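Metallo-beta-lactamase domain-containing protein 1 (PDB 1ZTC) probably acts as a dinuclear metal-dependent hydrolase of the metallo-beta-lactamase superfamily, possibly an endoribonuclease that cleaves RNA. Local coordinates at residues A[79-84]-A[150-155]; A[95-100]-A[129-134]; A[88-93]-A[121-126]; A[168-173]-A[199-204]. All blocks are in the same frame, centred on the assembly; numbering follows the deposited sequence.

Contact 1 (A[79-84]-A[150-155]); sequences FTHVHL and PWHARE. With NI (nickel (II) ion), chain F; PO4 (phosphate ion), chain G.
His152 holds CG opposite its backbone N (chi1 176°), while His81 tucks CG between its own N and carbonyl carbon (chi1 66°), and these settings carry both imidazoles to one nickel ion. The metal lies 2.1 Å from NE2 of His81 and 2.3 Å from NE2 of His152. His83 joins through its other nitrogen, ND1 at 2.2 Å, and two waters and Asp174 complete the shell. Shared coordination explains why NE2 of His81 and NE2 of His152 come within 3.4 Å without bonding to each other. The rings meet as an offset edge-to-face pair, the edge of His152 toward the face of His81 with planes at 87°; His83 approaches His152 from the opposite direction, rim to rim. A second shell supports the ligands. ND1 of His81 donates to OG1 of Thr80 at 2.9 Å, nearly in the ring plane, which restrains ring rotation, and OG1 is bonded in turn to Asp50. Glu155, its chain bent, accepts the amide of Val82 on the anti lone pair of OE2 (N to OE2 2.9 Å). A water ties that oxygen to Val82 O, so the inverse gamma turn between the two histidines is gripped twice, and OE1 forms a salt bridge with Lys107. Next door, Arg154 offers its backbone N and NE to O3 of a phosphate. The histidine pair of 79-84, followed by Asp85 and His86 at the second nickel, is the HxHxDH signature of the metallo-beta-lactamase dinuclear site.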
loop_
_atom_site.group_PDB
_atom_site.type_symbol
_atom_site.label_atom_id
_atom_site.label_comp_id
_atom_site.label_asym_id
_atom_site.label_seq_id
_atom_site.Cartn_x
_atom_site.Cartn_y
_atom_site.Cartn_z
ATOM N N PHE A 79 18.760 4.871 16.803
ATOM C CA PHE A 79 17.393 4.386 16.754
ATOM C C PHE A 79 16.514 5.086 17.769
ATOM O O PHE A 79 16.822 5.119 18.956
ATOM C CB PHE A 79 17.319 2.885 17.060
ATOM C CG PHE A 79 18.201 2.019 16.196
ATOM C CD1 PHE A 79 18.095 2.055 14.808
ATOM C CD2 PHE A 79 19.083 1.113 16.778
ATOM C CE1 PHE A 79 18.885 1.242 14.008
ATOM C CE2 PHE A 79 19.876 0.307 15.992
ATOM C CZ PHE A 79 19.767 0.361 14.589
ATOM N N THR A 80 15.384 5.608 17.314
ATOM C CA THR A 80 14.350 6.027 18.241
ATOM C C THR A 80 13.904 4.831 19.061
ATOM O O THR A 80 13.793 4.911 20.273
ATOM C CB THR A 80 13.161 6.678 17.535
ATOM O OG1 THR A 80 12.577 5.774 16.595
ATOM C CG2 THR A 80 13.620 7.951 16.847
ATOM N N HIS A 81 13.688 3.701 18.396
ATOM C CA HIS A 81 13.348 2.497 19.097
ATOM C C HIS A 81 13.476 1.264 18.216
ATOM O O HIS A 81 13.625 1.372 17.003
ATOM C CB HIS A 81 11.933 2.607 19.654
ATOM C CG HIS A 81 10.864 2.682 18.616
ATOM N ND1 HIS A 81 10.829 3.657 17.643
ATOM C CD2 HIS A 81 9.755 1.930 18.440
ATOM C CE1 HIS A 81 9.743 3.505 16.920
ATOM N NE2 HIS A 81 9.084 2.459 17.375
ATOM N N VAL A 82 13.341 0.097 18.836
ATOM C CA VAL A 82 13.591 -1.164 18.178
ATOM C C VAL A 82 12.294 -1.746 17.647
ATOM O O VAL A 82 11.726 -2.649 18.230
ATOM C CB VAL A 82 14.314 -2.111 19.149
ATOM C CG1 VAL A 82 14.574 -3.480 18.457
ATOM C CG2 VAL A 82 15.587 -1.456 19.576
ATOM N N HIS A 83 11.795 -1.143 16.567
ATOM C CA HIS A 83 10.684 -1.654 15.807
ATOM C C HIS A 83 11.203 -1.785 14.400
ATOM O O HIS A 83 11.912 -0.890 13.884
ATOM C CB HIS A 83 9.417 -0.770 15.863
ATOM C CG HIS A 83 8.619 -0.937 17.128
ATOM N ND1 HIS A 83 7.517 -0.157 17.433
ATOM C CD2 HIS A 83 8.797 -1.756 18.199
ATOM C CE1 HIS A 83 7.048 -0.500 18.625
ATOM N NE2 HIS A 83 7.805 -1.467 19.108
ATOM N N LEU A 84 10.835 -2.887 13.771
ATOM C CA LEU A 84 11.402 -3.291 12.495
ATOM C C LEU A 84 11.317 -2.238 11.383
ATOM O O LEU A 84 12.221 -2.106 10.563
ATOM C CB LEU A 84 10.670 -4.555 12.024
ATOM C CG LEU A 84 11.457 -5.483 11.117
ATOM C CD1 LEU A 84 12.774 -5.912 11.745
ATOM C CD2 LEU A 84 10.540 -6.689 10.804
ATOM N N PRO A 150 9.676 7.234 26.819
ATOM C CA PRO A 150 9.104 5.868 26.789
ATOM C C PRO A 150 7.562 5.806 26.722
ATOM O O PRO A 150 6.940 5.122 27.489
ATOM C CB PRO A 150 9.641 5.244 28.089
ATOM C CG PRO A 150 9.760 6.428 29.024
ATOM C CD PRO A 150 10.118 7.619 28.175
ATOM N N TRP A 151 6.955 6.545 25.810
ATOM C CA TRP A 151 5.487 6.603 25.701
ATOM C C TRP A 151 5.123 6.007 24.357
ATOM O O TRP A 151 4.478 6.636 23.490
ATOM C CB TRP A 151 5.008 8.044 25.863
ATOM C CG TRP A 151 5.699 8.666 27.053
ATOM C CD1 TRP A 151 5.656 8.216 28.344
ATOM C CD2 TRP A 151 6.583 9.789 27.046
ATOM N NE1 TRP A 151 6.438 9.006 29.133
ATOM C CE2 TRP A 151 7.021 9.978 28.366
ATOM C CE3 TRP A 151 7.032 10.663 26.050
ATOM C CZ2 TRP A 151 7.887 11.003 28.727
ATOM C CZ3 TRP A 151 7.896 11.688 26.400
ATOM C CH2 TRP A 151 8.326 11.841 27.726
ATOM N N HIS A 152 5.577 4.780 24.189
ATOM C CA HIS A 152 5.361 4.004 22.975
ATOM C C HIS A 152 6.069 2.647 23.126
ATOM O O HIS A 152 5.508 1.582 22.854
ATOM C CB HIS A 152 5.892 4.746 21.728
ATOM C CG HIS A 152 5.763 3.939 20.482
ATOM N ND1 HIS A 152 4.545 3.700 19.886
ATOM C CD2 HIS A 152 6.684 3.250 19.763
ATOM C CE1 HIS A 152 4.724 2.926 18.828
ATOM N NE2 HIS A 152 6.010 2.633 18.742
ATOM N N ALA A 153 7.321 2.709 23.586
ATOM C CA ALA A 153 8.104 1.502 23.908
ATOM C C ALA A 153 9.096 1.894 24.988
ATOM O O ALA A 153 9.489 3.073 25.067
ATOM C CB ALA A 153 8.812 0.995 22.661
ATOM N N ARG A 154 9.473 0.949 25.845
ATOM C CA ARG A 154 10.312 1.267 27.002
ATOM C C ARG A 154 11.657 1.878 26.600
ATOM O O ARG A 154 12.242 2.660 27.349
ATOM C CB ARG A 154 10.569 0.021 27.850
ATOM C CG ARG A 154 11.494 -1.028 27.164
ATOM C CD ARG A 154 11.524 -2.373 27.879
ATOM N NE ARG A 154 10.296 -3.132 27.646
ATOM C CZ ARG A 154 10.036 -4.327 28.160
ATOM N NH1 ARG A 154 10.910 -4.920 28.967
ATOM N NH2 ARG A 154 8.884 -4.927 27.870
ATOM N N GLU A 155 12.160 1.513 25.424
ATOM C CA GLU A 155 13.486 1.983 24.974
ATOM C C GLU A 155 13.436 3.242 24.105
ATOM O O GLU A 155 14.444 3.661 23.524
ATOM C CB GLU A 155 14.212 0.864 24.227
ATOM C CG GLU A 155 13.820 0.624 22.759
ATOM C CD GLU A 155 12.538 -0.188 22.578
ATOM O OE1 GLU A 155 11.863 -0.531 23.590
ATOM O OE2 GLU A 155 12.237 -0.514 21.408
HETATM NI NI NI F . 7.072 1.906 16.851
HETATM P P PO4 G . 7.046 -2.110 25.886
HETATM O O1 PO4 G . 6.988 -2.855 27.185
HETATM O O2 PO4 G . 6.799 -3.043 24.749
HETATM O O3 PO4 G . 8.443 -1.603 25.646
HETATM O O4 PO4 G . 6.057 -0.975 25.947
HETATM O O HOH W 1 16.519 3.415 21.476
HETATM O O HOH W 2 11.278 -3.045 20.985
HETATM O O HOH W 3 7.243 1.279 14.761
HETATM O O HOH W 4 4.866 1.371 15.986
#

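Contact 2 (A[95-100]-A[129-134]); sequences NATFYV and NVVLLK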
loop_
_atom_site.group_PDB
_atom_site.type_symbol
_atom_site.label_atom_id
_atom_site.label_comp_id
_atom_site.label_asym_id
_atom_site.label_seq_id
_atom_site.Cartn_x
_atom_site.Cartn_y
_atom_site.Cartn_z
ATOM N N ASN A 95 29.835 -0.618 8.795
ATOM C CA ASN A 95 30.916 0.165 9.419
ATOM C C ASN A 95 30.430 1.148 10.485
ATOM O O ASN A 95 31.209 1.920 11.026
ATOM C CB ASN A 95 31.666 0.966 8.350
ATOM C CG ASN A 95 32.430 0.089 7.378
ATOM O OD1 ASN A 95 32.931 -0.972 7.747
ATOM N ND2 ASN A 95 32.547 0.549 6.127
ATOM N N ALA A 96 29.149 1.110 10.795
ATOM C CA ALA A 96 28.542 2.059 11.692
ATOM C C ALA A 96 28.596 1.606 13.140
ATOM O O ALA A 96 28.638 0.414 13.452
ATOM C CB ALA A 96 27.099 2.291 11.289
ATOM N N THR A 97 28.630 2.595 14.021
ATOM C CA THR A 97 28.329 2.388 15.422
ATOM C C THR A 97 26.841 2.637 15.575
ATOM O O THR A 97 26.311 3.616 15.037
ATOM C CB THR A 97 29.125 3.351 16.287
ATOM O OG1 THR A 97 30.513 3.169 15.984
ATOM C CG2 THR A 97 28.861 3.101 17.783
ATOM N N PHE A 98 26.183 1.744 16.310
ATOM C CA PHE A 98 24.764 1.811 16.555
ATOM C C PHE A 98 24.463 2.326 17.936
ATOM O O PHE A 98 25.131 1.944 18.883
ATOM C CB PHE A 98 24.143 0.423 16.353
ATOM C CG PHE A 98 24.271 -0.062 14.949
ATOM C CD1 PHE A 98 23.384 0.378 13.981
ATOM C CD2 PHE A 98 25.313 -0.909 14.577
ATOM C CE1 PHE A 98 23.504 -0.020 12.662
ATOM C CE2 PHE A 98 25.443 -1.313 13.248
ATOM C CZ PHE A 98 24.530 -0.859 12.292
ATOM N N TYR A 99 23.443 3.191 18.052
ATOM C CA TYR A 99 23.089 3.815 19.344
ATOM C C TYR A 99 21.638 3.532 19.633
ATOM O O TYR A 99 20.770 3.780 18.788
ATOM C CB TYR A 99 23.287 5.337 19.327
ATOM C CG TYR A 99 24.675 5.813 18.971
ATOM C CD1 TYR A 99 25.161 5.655 17.686
ATOM C CD2 TYR A 99 25.476 6.474 19.900
ATOM C CE1 TYR A 99 26.399 6.098 17.326
ATOM C CE2 TYR A 99 26.757 6.917 19.551
ATOM C CZ TYR A 99 27.201 6.720 18.250
ATOM O OH TYR A 99 28.438 7.137 17.835
ATOM N N VAL A 100 21.384 3.060 20.843
ATOM C CA VAL A 100 20.063 2.581 21.238
ATOM C C VAL A 100 19.973 2.646 22.764
ATOM O O VAL A 100 20.989 2.496 23.446
ATOM C CB VAL A 100 19.822 1.098 20.722
ATOM C CG1 VAL A 100 20.796 0.149 21.322
ATOM C CG2 VAL A 100 18.412 0.613 20.968
ATOM N N ASN A 129 28.995 -3.008 16.742
ATOM C CA ASN A 129 29.415 -1.992 17.696
ATOM C C ASN A 129 28.211 -1.180 18.091
ATOM O O ASN A 129 27.581 -0.499 17.246
ATOM C CB ASN A 129 30.486 -1.097 17.102
ATOM C CG ASN A 129 31.722 -1.873 16.724
ATOM O OD1 ASN A 129 31.946 -2.159 15.550
ATOM N ND2 ASN A 129 32.509 -2.260 17.721
ATOM N N VAL A 130 27.897 -1.251 19.378
ATOM C CA VAL A 130 26.698 -0.660 19.936
ATOM C C VAL A 130 27.034 0.233 21.123
ATOM O O VAL A 130 27.774 -0.169 22.020
ATOM C CB VAL A 130 25.720 -1.766 20.384
ATOM C CG1 VAL A 130 24.458 -1.160 20.952
ATOM C CG2 VAL A 130 25.386 -2.702 19.201
ATOM N N VAL A 131 26.496 1.444 21.118
ATOM C CA VAL A 131 26.571 2.334 22.267
ATOM C C VAL A 131 25.210 2.348 22.933
ATOM O O VAL A 131 24.206 2.627 22.284
ATOM C CB VAL A 131 26.965 3.751 21.837
ATOM C CG1 VAL A 131 26.819 4.753 23.008
ATOM C CG2 VAL A 131 28.413 3.726 21.354
ATOM N N LEU A 132 25.182 2.012 24.226
ATOM C CA LEU A 132 23.933 1.988 24.985
ATOM C C LEU A 132 23.675 3.346 25.610
ATOM O O LEU A 132 24.529 3.879 26.297
ATOM C CB LEU A 132 23.982 0.885 26.058
ATOM C CG LEU A 132 24.233 -0.510 25.469
ATOM C CD1 LEU A 132 24.434 -1.498 26.596
ATOM C CD2 LEU A 132 23.129 -0.983 24.547
ATOM N N LEU A 133 22.509 3.916 25.341
ATOM C CA LEU A 133 22.132 5.228 25.857
ATOM C C LEU A 133 21.156 5.101 27.028
ATOM O O LEU A 133 20.476 4.054 27.198
ATOM C CB LEU A 133 21.495 6.057 24.741
ATOM C CG LEU A 133 22.387 6.313 23.522
ATOM C CD1 LEU A 133 21.591 6.987 22.419
ATOM C CD2 LEU A 133 23.642 7.143 23.917
ATOM N N LYS A 134 21.129 6.140 27.866
ATOM C CA LYS A 134 20.209 6.211 29.013
ATOM C C LYS A 134 19.178 7.336 28.870
ATOM O O LYS A 134 18.138 7.312 29.528
ATOM C CB LYS A 134 21.001 6.439 30.281
ATOM C CG LYS A 134 22.006 5.344 30.570
ATOM C CD LYS A 134 22.599 5.508 31.986
ATOM C CE LYS A 134 23.442 4.288 32.464
ATOM N NZ LYS A 134 22.674 3.308 33.323
HETATM O O HOH W 5 28.789 -2.051 14.078
#
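Phe98, Tyr99 and Val100 pair in parallel with Val130, Val131 and Leu132, and the main-chain hydrogen bonds come first. Phe98 N donates to Asn129 O (2.8 Å) and Val131 N to Phe98 O (2.7 Å); the ladder continues with Val100 N to Val131 O, a longer bond at 3.2 Å, and Leu133 N to Val100 O. CA-H...O contacts fill the intervals, the shortest from Val130 CA to Phe98 O. Where the ladder begins, a water extends it by donating to Ala96 O and accepting from Asn129 N.

Apolar contacts occupy both faces. On one, Tyr99 and Val131 lie side by side, ring atom CD2 of Tyr99 3.7 Å from CB of Val131, while CB of Tyr99 meets CD1 of Leu133 at 3.9 Å; the phenol oxygen is bonded to Asp76. On the sheet face that carries Phe98, Val100 keeps CG1 between its backbone N and carbonyl carbon (chi1 62°), a setting that lets this methyl touch CG1 of Val130 at 3.9 Å and also face CD2 of Leu132. The two strands, joined through helix 114-125, form a beta-alpha-beta crossover that ends the six-stranded sheet with 130-133 as its outermost strand within the chain.

Contact 3 (A[88-93]-A[121-126]); sequences FNSVLF and SKVISS
Val123 turns its two methyls toward different residues of the 3-10 segment 88-92. With CG1 opposite its backbone N (chi1 174°), that methyl is set against the hydroxyl of Ser90, OG to CG1 3.3 Å. The other methyl, CG2, meets the ring of Phe88 obliquely, 4.2 Å from its CD1, and the two side chains cross at about a right angle. CG1 of Val91 reaches the same methyl, also at 4.2 Å, so that CG2 is shared between an aromatic ring and an aliphatic branch. The Ser90 hydroxyl meets the valine as a van der Waals neighbour; its hydrogen bonds go to Ile87 O and Trp127 NE1, which satisfy the hydroxyl beside the apolar group of Val123, Phe88 and Val91.

Three residues further on, Ser126 turns toward the segment 88-93. Its OG lies 3.9 Å from CG1 of Val91, yet its hydrogen bond runs back to Val123 O, at 2.6 Å and in the carbonyl plane. The amide of Ser126 donates to that carbonyl too, so a single oxygen takes two bonds, from the amide and the hydroxyl of one residue. A water bridges the contact, 2.7 Å from Ser126 OG, to which it donates, and 2.8 Å from Ser90 O.

Beyond this pair, Val91 packs on Ile119 and Phe88 on Leu54 of the second subunit. The contact thus joins the 3-10 segment that follows helix 84-87, which carries the metal ligands Asp85 and His86, to helix 114-125, one of the helices flanking the beta sheets in the alpha-beta/beta-alpha sandwich of the metallo-beta-lactamase fold.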
loop_
_atom_site.group_PDB
_atom_site.type_symbol
_atom_site.label_atom_id
_atom_site.label_comp_id
_atom_site.label_asym_id
_atom_site.label_seq_id
_atom_site.Cartn_x
_atom_site.Cartn_y
_atom_site.Cartn_z
ATOM N N PHE A 88 15.197 -1.966 10.257
ATOM C CA PHE A 88 15.560 -3.064 9.351
ATOM C C PHE A 88 16.799 -2.753 8.497
ATOM O O PHE A 88 17.722 -3.593 8.365
ATOM C CB PHE A 88 14.421 -3.413 8.395
ATOM C CG PHE A 88 14.803 -4.479 7.429
ATOM C CD1 PHE A 88 14.693 -5.804 7.779
ATOM C CD2 PHE A 88 15.361 -4.156 6.195
ATOM C CE1 PHE A 88 15.131 -6.813 6.927
ATOM C CE2 PHE A 88 15.797 -5.162 5.334
ATOM C CZ PHE A 88 15.661 -6.485 5.702
ATOM N N ASN A 89 16.818 -1.556 7.929
ATOM C CA ASN A 89 17.887 -1.153 6.995
ATOM C C ASN A 89 19.247 -1.008 7.664
ATOM O O ASN A 89 20.252 -0.822 6.979
ATOM C CB ASN A 89 17.522 0.145 6.221
ATOM C CG ASN A 89 16.393 -0.047 5.246
ATOM O OD1 ASN A 89 16.135 -1.156 4.816
ATOM N ND2 ASN A 89 15.737 1.054 4.843
ATOM N N SER A 90 19.282 -1.103 8.996
ATOM C CA SER A 90 20.552 -1.141 9.756
ATOM C C SER A 90 21.493 -2.238 9.244
ATOM O O SER A 90 22.705 -2.116 9.345
ATOM C CB SER A 90 20.253 -1.346 11.236
ATOM O OG SER A 90 19.679 -2.628 11.512
ATOM N N VAL A 91 20.936 -3.313 8.680
ATOM C CA VAL A 91 21.725 -4.390 8.111
ATOM C C VAL A 91 22.637 -3.940 6.959
ATOM O O VAL A 91 23.610 -4.623 6.624
ATOM C CB VAL A 91 20.834 -5.597 7.660
ATOM C CG1 VAL A 91 19.999 -6.104 8.810
ATOM C CG2 VAL A 91 19.909 -5.225 6.447
ATOM N N LEU A 92 22.352 -2.783 6.372
ATOM C CA LEU A 92 23.176 -2.249 5.278
ATOM C C LEU A 92 24.478 -1.589 5.727
ATOM O O LEU A 92 25.389 -1.455 4.927
ATOM C CB LEU A 92 22.383 -1.232 4.466
ATOM C CG LEU A 92 21.155 -1.783 3.739
ATOM C CD1 LEU A 92 20.274 -0.659 3.248
ATOM C CD2 LEU A 92 21.583 -2.699 2.610
ATOM N N PHE A 93 24.559 -1.172 6.986
ATOM C CA PHE A 93 25.659 -0.315 7.432
ATOM C C PHE A 93 26.652 -1.111 8.293
ATOM O O PHE A 93 26.554 -1.161 9.510
ATOM C CB PHE A 93 25.106 0.916 8.131
ATOM C CG PHE A 93 24.021 1.594 7.349
ATOM C CD1 PHE A 93 24.304 2.170 6.125
ATOM C CD2 PHE A 93 22.717 1.584 7.790
ATOM C CE1 PHE A 93 23.292 2.738 5.359
ATOM C CE2 PHE A 93 21.711 2.157 7.043
ATOM C CZ PHE A 93 22.005 2.748 5.826
ATOM N N SER A 121 15.745 -10.802 15.681
ATOM C CA SER A 121 16.998 -11.335 16.182
ATOM C C SER A 121 18.128 -11.215 15.194
ATOM O O SER A 121 19.243 -10.883 15.585
ATOM C CB SER A 121 16.849 -12.798 16.533
ATOM O OG SER A 121 15.875 -12.896 17.538
ATOM N N LYS A 122 17.847 -11.510 13.921
ATOM C CA LYS A 122 18.864 -11.387 12.888
ATOM C C LYS A 122 19.307 -9.939 12.712
ATOM O O LYS A 122 20.473 -9.669 12.596
ATOM C CB LYS A 122 18.363 -11.984 11.585
ATOM C CG LYS A 122 18.271 -13.522 11.698
ATOM C CD LYS A 122 17.449 -14.123 10.521
ATOM C CE LYS A 122 18.298 -14.914 9.540
ATOM N NZ LYS A 122 19.335 -15.769 10.192
ATOM N N VAL A 123 18.373 -9.013 12.681
ATOM C CA VAL A 123 18.730 -7.595 12.548
ATOM C C VAL A 123 19.591 -7.140 13.719
ATOM O O VAL A 123 20.677 -6.615 13.543
ATOM C CB VAL A 123 17.466 -6.691 12.474
ATOM C CG1 VAL A 123 17.856 -5.211 12.495
ATOM C CG2 VAL A 123 16.680 -6.998 11.231
ATOM N N ILE A 124 19.105 -7.389 14.927
ATOM C CA ILE A 124 19.784 -6.961 16.146
ATOM C C ILE A 124 21.171 -7.567 16.253
ATOM O O ILE A 124 22.099 -6.884 16.634
ATOM C CB ILE A 124 18.967 -7.321 17.389
ATOM C CG1 ILE A 124 17.720 -6.445 17.463
ATOM C CG2 ILE A 124 19.802 -7.220 18.694
ATOM C CD1 ILE A 124 16.634 -7.001 18.357
ATOM N N SER A 125 21.309 -8.842 15.869
ATOM C CA SER A 125 22.605 -9.515 15.861
ATOM C C SER A 125 23.622 -8.928 14.904
ATOM O O SER A 125 24.802 -9.185 15.052
ATOM C CB SER A 125 22.429 -10.986 15.479
ATOM O OG SER A 125 21.792 -11.644 16.542
ATOM N N SER A 126 23.168 -8.200 13.897
ATOM C CA SER A 126 24.064 -7.625 12.925
ATOM C C SER A 126 24.803 -6.404 13.467
ATOM O O SER A 126 25.781 -5.973 12.865
ATOM C CB SER A 126 23.285 -7.258 11.646
ATOM O OG SER A 126 22.539 -6.043 11.776
HETATM O O HOH W 6 24.030 -4.008 10.903
HETATM O O HOH W 7 26.382 -3.622 10.801
#

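Contact 4 (A[168-173]-A[199-204]); sequences RVLITG and DRVGRI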
loop_
_atom_site.group_PDB
_atom_site.type_symbol
_atom_site.label_atom_id
_atom_site.label_comp_id
_atom_site.label_asym_id
_atom_site.label_seq_id
_atom_site.Cartn_x
_atom_site.Cartn_y
_atom_site.Cartn_z
ATOM N N ARG A 168 16.584 24.217 14.717
ATOM C CA ARG A 168 16.437 23.283 15.823
ATOM C C ARG A 168 15.321 22.316 15.453
ATOM O O ARG A 168 14.180 22.717 15.247
ATOM C CB ARG A 168 16.172 24.006 17.164
ATOM C CG ARG A 168 15.844 23.033 18.283
ATOM C CD ARG A 168 15.965 23.607 19.681
ATOM N NE ARG A 168 17.359 23.787 20.051
ATOM C CZ ARG A 168 17.798 23.994 21.282
ATOM N NH1 ARG A 168 19.102 24.141 21.489
ATOM N NH2 ARG A 168 16.961 24.081 22.300
ATOM N N VAL A 169 15.692 21.048 15.333
ATOM C CA VAL A 169 14.808 20.007 14.779
ATOM C C VAL A 169 14.594 18.926 15.815
ATOM O O VAL A 169 15.551 18.419 16.401
ATOM C CB VAL A 169 15.411 19.383 13.488
ATOM C CG1 VAL A 169 14.489 18.338 12.898
ATOM C CG2 VAL A 169 15.700 20.462 12.451
ATOM N N LEU A 170 13.332 18.572 16.033
ATOM C CA LEU A 170 12.992 17.454 16.912
ATOM C C LEU A 170 12.574 16.233 16.091
ATOM O O LEU A 170 11.557 16.269 15.377
ATOM C CB LEU A 170 11.865 17.822 17.880
ATOM C CG LEU A 170 11.467 16.729 18.898
ATOM C CD1 LEU A 170 12.631 16.326 19.763
ATOM C CD2 LEU A 170 10.316 17.152 19.750
ATOM N N ILE A 171 13.378 15.176 16.195
ATOM C CA ILE A 171 13.034 13.853 15.676
ATOM C C ILE A 171 12.195 13.164 16.774
ATOM O O ILE A 171 12.700 12.753 17.804
ATOM C CB ILE A 171 14.284 13.009 15.394
ATOM C CG1 ILE A 171 15.337 13.786 14.579
ATOM C CG2 ILE A 171 13.875 11.655 14.722
ATOM C CD1 ILE A 171 14.842 14.368 13.309
ATOM N N THR A 172 10.883 13.129 16.580
ATOM C CA THR A 172 9.976 12.748 17.672
ATOM C C THR A 172 9.997 11.278 17.964
ATOM O O THR A 172 9.920 10.869 19.144
ATOM C CB THR A 172 8.518 13.155 17.371
ATOM O OG1 THR A 172 8.011 12.436 16.238
ATOM C CG2 THR A 172 8.428 14.639 17.112
ATOM N N GLY A 173 10.125 10.489 16.888
ATOM C CA GLY A 173 9.848 9.077 16.958
ATOM C C GLY A 173 8.352 8.867 17.133
ATOM O O GLY A 173 7.523 9.781 16.908
ATOM N N ASP A 199 6.595 20.666 25.816
ATOM C CA ASP A 199 6.759 21.889 26.590
ATOM C C ASP A 199 8.195 22.049 27.093
ATOM O O ASP A 199 8.738 23.154 27.101
ATOM C CB ASP A 199 5.834 21.957 27.829
ATOM C CG ASP A 199 4.378 22.209 27.480
ATOM O OD1 ASP A 199 4.090 22.688 26.361
ATOM O OD2 ASP A 199 3.513 21.926 28.348
ATOM N N ARG A 200 8.788 20.949 27.543
ATOM C CA ARG A 200 10.148 20.963 28.028
ATOM C C ARG A 200 11.144 21.319 26.923
ATOM O O ARG A 200 12.072 22.100 27.135
ATOM C CB ARG A 200 10.516 19.599 28.601
ATOM C CG ARG A 200 11.883 19.575 29.203
ATOM C CD ARG A 200 12.378 18.178 29.514
ATOM N NE ARG A 200 13.784 18.254 29.902
ATOM C CZ ARG A 200 14.660 17.244 29.934
ATOM N NH1 ARG A 200 14.318 15.990 29.610
ATOM N NH2 ARG A 200 15.906 17.507 30.281
ATOM N N VAL A 201 10.941 20.755 25.742
ATOM C CA VAL A 201 11.797 21.018 24.597
ATOM C C VAL A 201 11.727 22.492 24.183
ATOM O O VAL A 201 12.730 23.079 23.841
ATOM C CB VAL A 201 11.448 20.067 23.439
ATOM C CG1 VAL A 201 12.094 20.504 22.119
ATOM C CG2 VAL A 201 11.882 18.664 23.811
ATOM N N GLY A 202 10.541 23.073 24.233
ATOM C CA GLY A 202 10.369 24.479 23.936
ATOM C C GLY A 202 10.391 24.779 22.440
ATOM O O GLY A 202 10.075 23.924 21.623
ATOM N N ARG A 203 10.810 25.995 22.097
ATOM C CA ARG A 203 10.691 26.516 20.725
ATOM C C ARG A 203 11.643 25.771 19.802
ATOM O O ARG A 203 12.825 25.661 20.092
ATOM C CB ARG A 203 10.955 28.025 20.700
ATOM C CG ARG A 203 10.606 28.751 19.382
ATOM C CD ARG A 203 11.751 29.666 18.955
ATOM N NE ARG A 203 12.883 28.834 18.572
ATOM C CZ ARG A 203 13.067 28.305 17.363
ATOM N NH1 ARG A 203 12.245 28.589 16.360
ATOM N NH2 ARG A 203 14.099 27.508 17.159
ATOM N N ILE A 204 11.083 25.207 18.730
ATOM C CA ILE A 204 11.858 24.533 17.697
ATOM C C ILE A 204 11.394 24.981 16.313
ATOM O O ILE A 204 10.322 25.543 16.159
ATOM C CB ILE A 204 11.752 23.014 17.804
ATOM C CG1 ILE A 204 10.306 22.558 17.615
ATOM C CG2 ILE A 204 12.313 22.527 19.140
ATOM C CD1 ILE A 204 10.147 21.050 17.679
HETATM O O HOH W 8 14.084 24.818 22.192
#
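Arg168 runs across Ile204 at about a right angle, and its atoms meet a succession of different partners. CB sits 4.1 Å from NH2 of Arg203, which approaches obliquely and has its salt bridge with Asp205. CG, placed opposite the backbone N (chi1 173°), lies 3.7 Å from CG2 of Ile204. CD touches that same methyl and also approaches Arg203 O at 3.8 Å. The chain then bends at chi3 (-73°), after which NE forms a salt bridge with Asp162. At the tip NH2 donates to a water 3.0 Å away. The water in turn donates hydrogen bonds to Val201 O (2.8 Å) and Arg203 O (2.6 Å), and thereby ties the guanidinium to the backbone on both flanks of Gly202, whose positive phi takes the chain out of helix 192-201.

Strand 169-171, the helices after it and strand 206-208 make a beta-alpha-beta unit of the second sheet of the metallo-beta-lactamase sandwich, and residues 199-204 finish the helix and lead into strand 206-208, passing beside the start of strand 169-171. Ile204 lies against the strand: its CB rests against Arg168 O, and its CD1 reaches along to CB of Leu170 at 3.7 Å. Val201, on the last turn of the helix, makes a looser approach to Leu170, CG1 to CD2 4.5 Å. Leu160 of the neighbouring strand 157-163 packs against both Val201 and Ile204.

How the contacts relate
From the N terminus, residues 79-84 open the longest loop, which contact 1 closes only at 150-155. Inside it, 88-93 and 95-100 follow in turn; contact 3 closes at 121-126 and contact 2 at 129-134, so these two cross each other while both nest within contact 1. Phe79 links the three: its N is 3.0 Å from Tyr99 O, a probable hydrogen bond, and its ring packs on Phe98 and Ser90. Contact 4 comes later, in series, closing a separate loop in the second sheet. Thr80 touches Gly173, just before the metal ligand Asp174, and the nickel ligands come from loops of both sheets, whereas contacts 3 and 4 lie about 28 Å apart between centres.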